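Local coordinates for protein alpha-1,6-mannanase (Bacteroides thetaiotaomicron, PDB 4V1S) that probably hydrolyses alpha-1,6-mannosidic linkages of mannan polysaccharides, as a family GH76 glycoside hydrolase of a gut symbiont, at residues Gly94-Lys99 and Ala387-Arg392; Ser318-Trp323 and Ala381-Arg386; Phe86-Tyr91 and Ile150-Ala155. All coordinates share one frame; numbering follows the deposited sequence.

Contact 1 of 3, residues Gly94-Lys99 and Ala387-Arg392; sequences GISLSK and AANYKR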
loop_
_atom_site.group_PDB
_atom_site.type_symbol
_atom_site.label_atom_id
_atom_site.label_comp_id
_atom_site.label_asym_id
_atom_site.label_seq_id
_atom_site.Cartn_x
_atom_site.Cartn_y
_atom_site.Cartn_z
ATOM N N GLY A 94 -13.387 0.695 5.827
ATOM C CA GLY A 94 -14.794 1.042 6.026
ATOM C C GLY A 94 -15.552 0.069 6.916
ATOM O O GLY A 94 -16.414 0.488 7.694
ATOM N N ILE A 95 -15.210 -1.221 6.831
ATOM C CA ILE A 95 -15.896 -2.232 7.628
ATOM C C ILE A 95 -15.777 -1.912 9.137
ATOM O O ILE A 95 -16.682 -2.224 9.915
ATOM C CB ILE A 95 -15.345 -3.667 7.367
ATOM C CG1 ILE A 95 -15.453 -4.106 5.891
ATOM C CG2 ILE A 95 -16.081 -4.661 8.224
ATOM C CD1 ILE A 95 -16.846 -4.137 5.318
ATOM N N SER A 96 -14.652 -1.314 9.545
ATOM C CA SER A 96 -14.420 -0.954 10.944
ATOM C C SER A 96 -15.350 0.162 11.406
ATOM O O SER A 96 -15.669 0.266 12.590
ATOM C CB SER A 96 -12.960 -0.549 11.180
ATOM O OG SER A 96 -12.079 -1.651 10.987
ATOM N N LEU A 97 -15.786 1.000 10.471
ATOM C CA LEU A 97 -16.746 2.077 10.760
ATOM C C LEU A 97 -18.195 1.618 10.692
ATOM O O LEU A 97 -19.014 1.955 11.579
ATOM C CB LEU A 97 -16.540 3.226 9.774
ATOM C CG LEU A 97 -15.355 4.210 9.883
ATOM C CD1 LEU A 97 -15.368 4.950 11.211
ATOM C CD2 LEU A 97 -14.000 3.583 9.639
ATOM N N SER A 98 -18.513 0.845 9.649
ATOM C CA SER A 98 -19.857 0.285 9.456
ATOM C C SER A 98 -19.822 -0.953 8.579
ATOM O O SER A 98 -19.594 -0.875 7.373
ATOM C CB SER A 98 -20.800 1.301 8.826
ATOM O OG SER A 98 -22.064 0.683 8.564
ATOM N N LYS A 99 -20.059 -2.112 9.172
ATOM C CA LYS A 99 -20.045 -3.345 8.370
ATOM C C LYS A 99 -21.132 -3.257 7.298
ATOM O O LYS A 99 -20.929 -3.626 6.147
ATOM C CB LYS A 99 -20.217 -4.594 9.253
ATOM C CG LYS A 99 -20.047 -5.900 8.498
ATOM C CD LYS A 99 -19.731 -7.113 9.399
ATOM C CE LYS A 99 -18.232 -7.464 9.496
ATOM N NZ LYS A 99 -18.021 -8.773 10.205
ATOM N N ALA A 387 -8.250 7.810 8.831
ATOM C CA ALA A 387 -8.434 8.895 9.795
ATOM C C ALA A 387 -9.798 8.787 10.501
ATOM O O ALA A 387 -9.884 8.971 11.690
ATOM C CB ALA A 387 -8.298 10.236 9.095
ATOM N N ALA A 388 -10.843 8.445 9.759
ATOM C CA ALA A 388 -12.165 8.259 10.350
ATOM C C ALA A 388 -12.150 7.156 11.407
ATOM O O ALA A 388 -12.758 7.285 12.469
ATOM C CB ALA A 388 -13.177 7.949 9.252
ATOM N N ASN A 389 -11.431 6.079 11.122
ATOM C CA ASN A 389 -11.346 4.956 12.043
ATOM C C ASN A 389 -10.618 5.364 13.320
ATOM O O ASN A 389 -11.063 5.065 14.406
ATOM C CB ASN A 389 -10.664 3.769 11.352
ATOM C CG ASN A 389 -10.760 2.500 12.145
ATOM O OD1 ASN A 389 -11.725 2.284 12.882
ATOM N ND2 ASN A 389 -9.767 1.648 12.010
ATOM N N TYR A 390 -9.487 6.059 13.188
ATOM C CA TYR A 390 -8.732 6.474 14.370
ATOM C C TYR A 390 -9.440 7.569 15.185
ATOM O O TYR A 390 -9.307 7.606 16.402
ATOM C CB TYR A 390 -7.278 6.807 14.031
ATOM C CG TYR A 390 -6.479 5.551 13.922
ATOM C CD1 TYR A 390 -6.420 4.844 12.722
ATOM C CD2 TYR A 390 -5.833 5.033 15.034
ATOM C CE1 TYR A 390 -5.734 3.673 12.623
ATOM C CE2 TYR A 390 -5.127 3.857 14.964
ATOM C CZ TYR A 390 -5.084 3.162 13.771
ATOM O OH TYR A 390 -4.368 1.991 13.719
ATOM N N LYS A 391 -10.215 8.420 14.517
ATOM C CA LYS A 391 -11.038 9.406 15.227
ATOM C C LYS A 391 -12.067 8.652 16.097
ATOM O O LYS A 391 -12.274 8.987 17.254
ATOM C CB LYS A 391 -11.725 10.337 14.232
ATOM C CG LYS A 391 -12.612 11.388 14.878
ATOM C CD LYS A 391 -13.250 12.347 13.875
ATOM C CE LYS A 391 -14.146 13.351 14.596
ATOM N NZ LYS A 391 -14.747 14.351 13.671
ATOM N N ARG A 392 -12.671 7.608 15.513
ATOM C CA ARG A 392 -13.655 6.758 16.219
ATOM C C ARG A 392 -13.014 6.039 17.419
ATOM O O ARG A 392 -13.563 6.040 18.511
ATOM C CB ARG A 392 -14.278 5.749 15.227
ATOM C CG ARG A 392 -15.004 4.547 15.842
ATOM C CD ARG A 392 -15.225 3.428 14.818
ATOM N NE ARG A 392 -14.035 2.601 14.538
ATOM C CZ ARG A 392 -13.532 1.675 15.371
ATOM N NH1 ARG A 392 -14.076 1.462 16.574
ATOM N NH2 ARG A 392 -12.452 0.963 15.012
#
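L97 meets A388 and N389 with both of its methyl branches: its first torsion (chi1 -75°) sets CG beside the backbone N, and its second (chi2 -60°) turns the methyls to the other helix. Opposite S96, the long chain of R392 runs extended until it bends at chi3 (78°), which folds the guanidinium back beside N389 with one face turned to S96 O. The two leucine methyls divide the work. L97 CD1 lies 3.7 Å from A388 O and also touches the small methyl of A388, while L97 CD2 rests 3.8 Å from N389 CB. Alanine suits its place by leaving width for the branched leucine, whose CD1 then reaches on to R392 CD at 3.9 Å. S96 adds its CB, 3.5 Å from N389 OD1.

N389 and R392, one turn apart, are locked together within helix 374-394. R392 NE donates to N389 OD1 at 2.9 Å, nearly along the C=O axis, and R392 NH2 donates to the same oxygen from slightly outside the carbonyl plane, at a distance so short that its exact value is doubtful. OD1 lies near the guanidinium plane and is gripped side-on. S96 O stands 3.5 Å from R392 NE, where the angle is too poor for a hydrogen bond.

The amide nitrogen of N389 is bonded to E93 of helix 81-97. With an acceptor at one end of the amide and a donor at the other, asparagine fits both demands and cannot readily flip. The chemistry thus combines leucine packing with an intrahelical side-chain pair: the charge of R392 is probably eased by N389 OD1 at its edge and by the S96 O dipole over one face. Segments 94-99 and 387-392 themselves meet by packing, and the polar tie between their helices runs through E93, a turn before L97.

Contact 2 of 3, residues Ser318-Trp323 and Ala381-Arg386; sequences SIIDSW and AYMYMR
D321 extends from helix 313-330 toward Y382, M383 and R386 of helix 374-394. Its CB sets off to one side of the other helix, and the first torsion (chi1 -93°), away from a staggered position, turns CG toward Y382 and R386. At CG the group forks, with Y382 OH 3.2 Å from D321 CG. One branch, OD2, accepts a hydrogen bond of 2.5 Å from Y382 OH; the donor lies on the syn side, close to the carboxylate plane, and OD2 lies near the plane of the phenol ring at its edge. The other branch, OD1, belongs to R386: R386 NE binds D321 OD1 at 2.9 Å with an N-H...O angle of 153°, and R386 NH2 binds D321 OD1 at 3.0 Å. Both nitrogens come from the same face of the carboxylate, NH2 well above its plane, and OD1 lies in the guanidinium plane. The methyl of M383, CE, packs against D321 OD1 as well.

Beside this polar group I320 and M383 form an apolar patch. M383 SD is 3.7 Å from I320 CD1, and CB and CG2 of the isoleucine are equally near the soft, flexible thioether.

The short segments run nearly parallel, 13° apart, with axes 11.2 Å from each other, which would fit neighbouring inner helices of an (alpha/alpha)6 barrel. The short D321 is met by long Y382, M383 and R386 reaching from the other helix. E93 holds the guanidinium of R386 through a salt bridge to NH1. Three bonds from two side chains fix the rotation of the aspartate; its close partners lie on helix 374-394, with R272 at longer range as a weak ion pair to OD2.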
loop_
_atom_site.group_PDB
_atom_site.type_symbol
_atom_site.label_atom_id
_atom_site.label_comp_id
_atom_site.label_asym_id
_atom_site.label_seq_id
_atom_site.Cartn_x
_atom_site.Cartn_y
_atom_site.Cartn_z
ATOM N N SER A 318 2.272 5.622 2.844
ATOM C CA SER A 318 2.866 4.548 3.679
ATOM C C SER A 318 3.505 5.082 4.961
ATOM O O SER A 318 3.573 4.369 5.966
ATOM C CB SER A 318 3.873 3.701 2.901
ATOM O OG SER A 318 4.987 4.450 2.495
ATOM N N ILE A 319 3.951 6.338 4.936
ATOM C CA ILE A 319 4.485 6.958 6.153
ATOM C C ILE A 319 3.332 7.203 7.131
ATOM O O ILE A 319 3.465 6.982 8.348
ATOM C CB ILE A 319 5.246 8.257 5.836
ATOM C CG1 ILE A 319 6.446 7.954 4.917
ATOM C CG2 ILE A 319 5.669 8.973 7.121
ATOM C CD1 ILE A 319 7.349 6.816 5.361
ATOM N N ILE A 320 2.174 7.624 6.603
ATOM C CA ILE A 320 1.001 7.826 7.455
ATOM C C ILE A 320 0.534 6.500 8.049
ATOM O O ILE A 320 0.250 6.425 9.260
ATOM C CB ILE A 320 -0.131 8.532 6.696
ATOM C CG1 ILE A 320 0.350 9.863 6.106
ATOM C CG2 ILE A 320 -1.329 8.739 7.620
ATOM C CD1 ILE A 320 -0.719 10.653 5.347
ATOM N N ASP A 321 0.512 5.427 7.251
ATOM C CA ASP A 321 0.147 4.121 7.804
ATOM C C ASP A 321 1.169 3.656 8.866
ATOM O O ASP A 321 0.781 2.979 9.826
ATOM C CB ASP A 321 0.035 3.040 6.697
ATOM C CG ASP A 321 -1.370 2.896 6.156
ATOM O OD1 ASP A 321 -2.295 3.409 6.824
ATOM O OD2 ASP A 321 -1.536 2.253 5.094
ATOM N N SER A 322 2.451 4.027 8.694
ATOM C CA SER A 322 3.496 3.749 9.687
ATOM C C SER A 322 3.184 4.448 11.000
ATOM O O SER A 322 3.342 3.854 12.077
ATOM C CB SER A 322 4.906 4.122 9.144
ATOM O OG SER A 322 5.234 3.309 8.007
ATOM N N TRP A 323 2.780 5.713 10.920
ATOM C CA TRP A 323 2.356 6.435 12.115
ATOM C C TRP A 323 1.189 5.725 12.838
ATOM O O TRP A 323 1.207 5.610 14.070
ATOM C CB TRP A 323 2.021 7.885 11.813
ATOM C CG TRP A 323 3.142 8.695 11.452
ATOM C CD1 TRP A 323 4.445 8.582 11.889
ATOM C CD2 TRP A 323 3.099 9.827 10.593
ATOM N NE1 TRP A 323 5.209 9.586 11.342
ATOM C CE2 TRP A 323 4.407 10.384 10.559
ATOM C CE3 TRP A 323 2.078 10.449 9.880
ATOM C CZ2 TRP A 323 4.732 11.507 9.768
ATOM C CZ3 TRP A 323 2.392 11.591 9.109
ATOM C CH2 TRP A 323 3.706 12.098 9.061
ATOM N N ALA A 381 -8.819 8.850 -0.584
ATOM C CA ALA A 381 -9.969 8.228 0.023
ATOM C C ALA A 381 -9.560 7.262 1.122
ATOM O O ALA A 381 -10.165 7.233 2.199
ATOM C CB ALA A 381 -10.811 7.520 -1.030
ATOM N N TYR A 382 -8.511 6.468 0.853
ATOM C CA TYR A 382 -8.009 5.513 1.827
ATOM C C TYR A 382 -7.531 6.215 3.109
ATOM O O TYR A 382 -7.931 5.842 4.221
ATOM C CB TYR A 382 -6.917 4.665 1.193
ATOM C CG TYR A 382 -6.130 3.798 2.141
ATOM C CD1 TYR A 382 -6.768 2.976 3.045
ATOM C CD2 TYR A 382 -4.737 3.763 2.096
ATOM C CE1 TYR A 382 -6.038 2.160 3.933
ATOM C CE2 TYR A 382 -4.002 2.983 2.969
ATOM C CZ TYR A 382 -4.643 2.165 3.886
ATOM O OH TYR A 382 -3.888 1.412 4.743
ATOM N N MET A 383 -6.760 7.287 2.947
ATOM C CA MET A 383 -6.324 8.072 4.107
ATOM C C MET A 383 -7.492 8.635 4.902
ATOM O O MET A 383 -7.494 8.603 6.141
ATOM C CB MET A 383 -5.421 9.188 3.674
ATOM C CG MET A 383 -4.072 8.710 3.185
ATOM S SD MET A 383 -3.019 7.909 4.412
ATOM C CE MET A 383 -3.425 6.194 4.193
ATOM N N TYR A 384 -8.512 9.099 4.200
ATOM C CA TYR A 384 -9.667 9.643 4.927
ATOM C C TYR A 384 -10.378 8.586 5.743
ATOM O O TYR A 384 -10.833 8.865 6.848
ATOM C CB TYR A 384 -10.655 10.377 4.003
ATOM C CG TYR A 384 -10.106 11.586 3.303
ATOM C CD1 TYR A 384 -9.201 12.443 3.929
ATOM C CD2 TYR A 384 -10.486 11.879 1.992
ATOM C CE1 TYR A 384 -8.650 13.516 3.243
ATOM C CE2 TYR A 384 -10.007 13.012 1.313
ATOM C CZ TYR A 384 -9.082 13.820 1.959
ATOM O OH TYR A 384 -8.580 14.916 1.314
ATOM N N MET A 385 -10.523 7.383 5.194
ATOM C CA MET A 385 -11.184 6.328 5.915
ATOM C C MET A 385 -10.336 5.896 7.130
ATOM O O MET A 385 -10.874 5.599 8.209
ATOM C CB MET A 385 -11.486 5.145 5.003
ATOM C CG MET A 385 -12.406 4.115 5.634
ATOM S SD MET A 385 -14.069 4.666 5.909
ATOM C CE MET A 385 -14.826 4.264 4.339
ATOM N N ARG A 386 -9.018 5.830 6.941
ATOM C CA ARG A 386 -8.125 5.544 8.063
ATOM C C ARG A 386 -8.269 6.554 9.199
ATOM O O ARG A 386 -8.384 6.197 10.383
ATOM C CB ARG A 386 -6.684 5.485 7.614
ATOM C CG ARG A 386 -6.381 4.327 6.685
ATOM C CD ARG A 386 -6.271 3.033 7.443
ATOM N NE ARG A 386 -4.933 2.832 7.939
ATOM C CZ ARG A 386 -4.579 2.142 9.007
ATOM N NH1 ARG A 386 -5.484 1.593 9.768
ATOM N NH2 ARG A 386 -3.288 1.990 9.289
#

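Contact 3 of 3, residues Phe86-Tyr91 and Ile150-Ala155; sequences FLLYTY and IGLCDA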
loop_
_atom_site.group_PDB
_atom_site.type_symbol
_atom_site.label_atom_id
_atom_site.label_comp_id
_atom_site.label_asym_id
_atom_site.label_seq_id
_atom_site.Cartn_x
_atom_site.Cartn_y
_atom_site.Cartn_z
ATOM N N PHE A 86 -6.030 0.652 -3.718
ATOM C CA PHE A 86 -6.433 1.640 -2.735
ATOM C C PHE A 86 -7.936 1.622 -2.453
ATOM O O PHE A 86 -8.323 1.850 -1.332
ATOM C CB PHE A 86 -6.004 3.035 -3.123
ATOM C CG PHE A 86 -4.509 3.229 -3.107
ATOM C CD1 PHE A 86 -3.818 3.280 -1.913
ATOM C CD2 PHE A 86 -3.793 3.502 -4.293
ATOM C CE1 PHE A 86 -2.454 3.513 -1.868
ATOM C CE2 PHE A 86 -2.406 3.726 -4.263
ATOM C CZ PHE A 86 -1.752 3.733 -3.048
ATOM N N LEU A 87 -8.755 1.312 -3.454
ATOM C CA LEU A 87 -10.164 1.161 -3.189
ATOM C C LEU A 87 -10.386 -0.054 -2.285
ATOM O O LEU A 87 -11.110 0.021 -1.318
ATOM C CB LEU A 87 -10.961 1.020 -4.506
ATOM C CG LEU A 87 -11.066 2.249 -5.371
ATOM C CD1 LEU A 87 -11.754 1.915 -6.672
ATOM C CD2 LEU A 87 -11.825 3.339 -4.624
ATOM N N LEU A 88 -9.716 -1.169 -2.574
ATOM C CA LEU A 88 -9.813 -2.344 -1.704
ATOM C C LEU A 88 -9.475 -1.973 -0.248
ATOM O O LEU A 88 -10.178 -2.351 0.689
ATOM C CB LEU A 88 -8.844 -3.413 -2.210
ATOM C CG LEU A 88 -8.724 -4.705 -1.423
ATOM C CD1 LEU A 88 -10.043 -5.456 -1.446
ATOM C CD2 LEU A 88 -7.589 -5.573 -1.972
ATOM N N TYR A 89 -8.366 -1.269 -0.059
ATOM C CA TYR A 89 -7.948 -0.825 1.285
ATOM C C TYR A 89 -9.022 0.073 1.947
ATOM O O TYR A 89 -9.278 -0.003 3.146
ATOM C CB TYR A 89 -6.664 -0.020 1.196
ATOM C CG TYR A 89 -5.398 -0.741 0.811
ATOM C CD1 TYR A 89 -5.328 -2.131 0.694
ATOM C CD2 TYR A 89 -4.226 0.002 0.573
ATOM C CE1 TYR A 89 -4.126 -2.743 0.295
ATOM C CE2 TYR A 89 -3.029 -0.599 0.240
ATOM C CZ TYR A 89 -2.958 -1.989 0.118
ATOM O OH TYR A 89 -1.725 -2.589 -0.184
ATOM N N THR A 90 -9.644 0.924 1.137
ATOM C CA THR A 90 -10.635 1.872 1.639
ATOM C C THR A 90 -11.875 1.156 2.130
ATOM O O THR A 90 -12.341 1.367 3.259
ATOM C CB THR A 90 -11.024 2.891 0.562
ATOM O OG1 THR A 90 -9.848 3.568 0.154
ATOM C CG2 THR A 90 -12.025 3.863 1.087
ATOM N N TYR A 91 -12.398 0.263 1.295
ATOM C CA TYR A 91 -13.627 -0.454 1.676
ATOM C C TYR A 91 -13.376 -1.373 2.869
ATOM O O TYR A 91 -14.218 -1.512 3.771
ATOM C CB TYR A 91 -14.199 -1.238 0.495
ATOM C CG TYR A 91 -14.440 -0.442 -0.770
ATOM C CD1 TYR A 91 -15.011 0.816 -0.743
ATOM C CD2 TYR A 91 -14.141 -0.988 -2.015
ATOM C CE1 TYR A 91 -15.190 1.530 -1.924
ATOM C CE2 TYR A 91 -14.375 -0.305 -3.193
ATOM C CZ TYR A 91 -14.941 0.935 -3.159
ATOM O OH TYR A 91 -15.124 1.613 -4.379
ATOM N N ILE A 150 -1.854 -7.880 1.066
ATOM C CA ILE A 150 -2.033 -7.076 2.279
ATOM C C ILE A 150 -3.502 -6.719 2.422
ATOM O O ILE A 150 -4.090 -6.951 3.471
ATOM C CB ILE A 150 -1.151 -5.817 2.209
ATOM C CG1 ILE A 150 0.332 -6.175 2.400
ATOM C CG2 ILE A 150 -1.539 -4.824 3.287
ATOM C CD1 ILE A 150 1.257 -5.112 1.809
ATOM N N GLY A 151 -4.095 -6.149 1.367
ATOM C CA GLY A 151 -5.513 -5.723 1.404
ATOM C C GLY A 151 -6.434 -6.924 1.653
ATOM O O GLY A 151 -7.396 -6.812 2.424
ATOM N N LEU A 152 -6.156 -8.061 0.989
ATOM C CA LEU A 152 -7.011 -9.239 1.155
ATOM C C LEU A 152 -6.903 -9.846 2.552
ATOM O O LEU A 152 -7.897 -10.319 3.086
ATOM C CB LEU A 152 -6.744 -10.272 0.060
ATOM C CG LEU A 152 -7.001 -9.773 -1.378
ATOM C CD1 LEU A 152 -6.493 -10.805 -2.373
ATOM C CD2 LEU A 152 -8.495 -9.517 -1.570
ATOM N N CYS A 153 -5.709 -9.807 3.146
ATOM C CA CYS A 153 -5.565 -10.228 4.541
ATOM C C CYS A 153 -6.432 -9.350 5.427
ATOM O O CYS A 153 -7.156 -9.847 6.297
ATOM C CB CYS A 153 -4.112 -10.155 5.023
ATOM S SG CYS A 153 -2.997 -11.397 4.375
ATOM N N ASP A 154 -6.351 -8.037 5.229
ATOM C CA ASP A 154 -7.146 -7.124 6.044
ATOM C C ASP A 154 -8.657 -7.300 5.799
ATOM O O ASP A 154 -9.454 -7.189 6.733
ATOM C CB ASP A 154 -6.692 -5.673 5.787
ATOM C CG ASP A 154 -5.319 -5.390 6.391
ATOM O OD1 ASP A 154 -4.962 -6.058 7.374
ATOM O OD2 ASP A 154 -4.605 -4.486 5.907
ATOM N N ALA A 155 -9.034 -7.590 4.551
ATOM C CA ALA A 155 -10.425 -7.836 4.205
ATOM C C ALA A 155 -10.949 -9.088 4.928
ATOM O O ALA A 155 -12.072 -9.103 5.460
ATOM C CB ALA A 155 -10.605 -7.969 2.701
#
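Y89 lays the edge of its ring against the backbone of G151, with Y89 CE1 3.5 Å from G151 CA. From the neighbouring position L88 sends a methyl to the same glycine, and L88 CD2 is 4.0 Å from G151 CA. Glycine suits the place because a CB here would point at the other helix and collide with L88 CD2 and Y89 CE1. Without one the backbones come close: the CA atoms of Y89 and G151 are 5.5 Å apart. A second touch of L88 joins leucine to leucine, L88 CD2 to L152 CD2 at 4.1 Å, while the phenol end of Y89 passes obliquely by I150, its OH 4.1 Å from I150 CB.

The next shell positions these groups. L88 holds CG anti to the backbone N (chi1 177°), which projects its branched end at G151. The hydroxyl of Y89 is bonded to the carbonyl of W147, a turn earlier on helix 142-159, so the tyrosine clamps that helix through both ring edge and polar tip. The ring of Y382 from helix 374-394 meets the tyrosine ring with planes about 55° apart.

Segments 86-91 and 150-155 run almost parallel, crossing at 19° with axes 9.2 Å apart, consistent with adjacent inner helices of an (alpha/alpha)6 barrel. L106 and F110 of helix 99-114 pack on L88 and L152 respectively, helix 162-177 also covers L152, and I150 faces helix 202-219, the next along the ring.

From the N terminus, helix 81-97 opens two contacts in succession: 86-91 begins contact 3 and 94-99 begins contact 1. Contact 3 closes first, at 150-155, after a loop that holds helix 99-114 and a small hairpin. Because contact 1 opened before that closure and ends only at 387-392, the two cross. Contact 2 opens at 318-323 and closes at 381-386, wholly within the span of contact 1 and in series after contact 3. Helix 374-394 therefore joins helix 313-330 to helix 81-97, bringing the last inner helix beside the first, consistent with closure of the ring. M385 packs on G94 and L97, and Y382 on Y89 and T90.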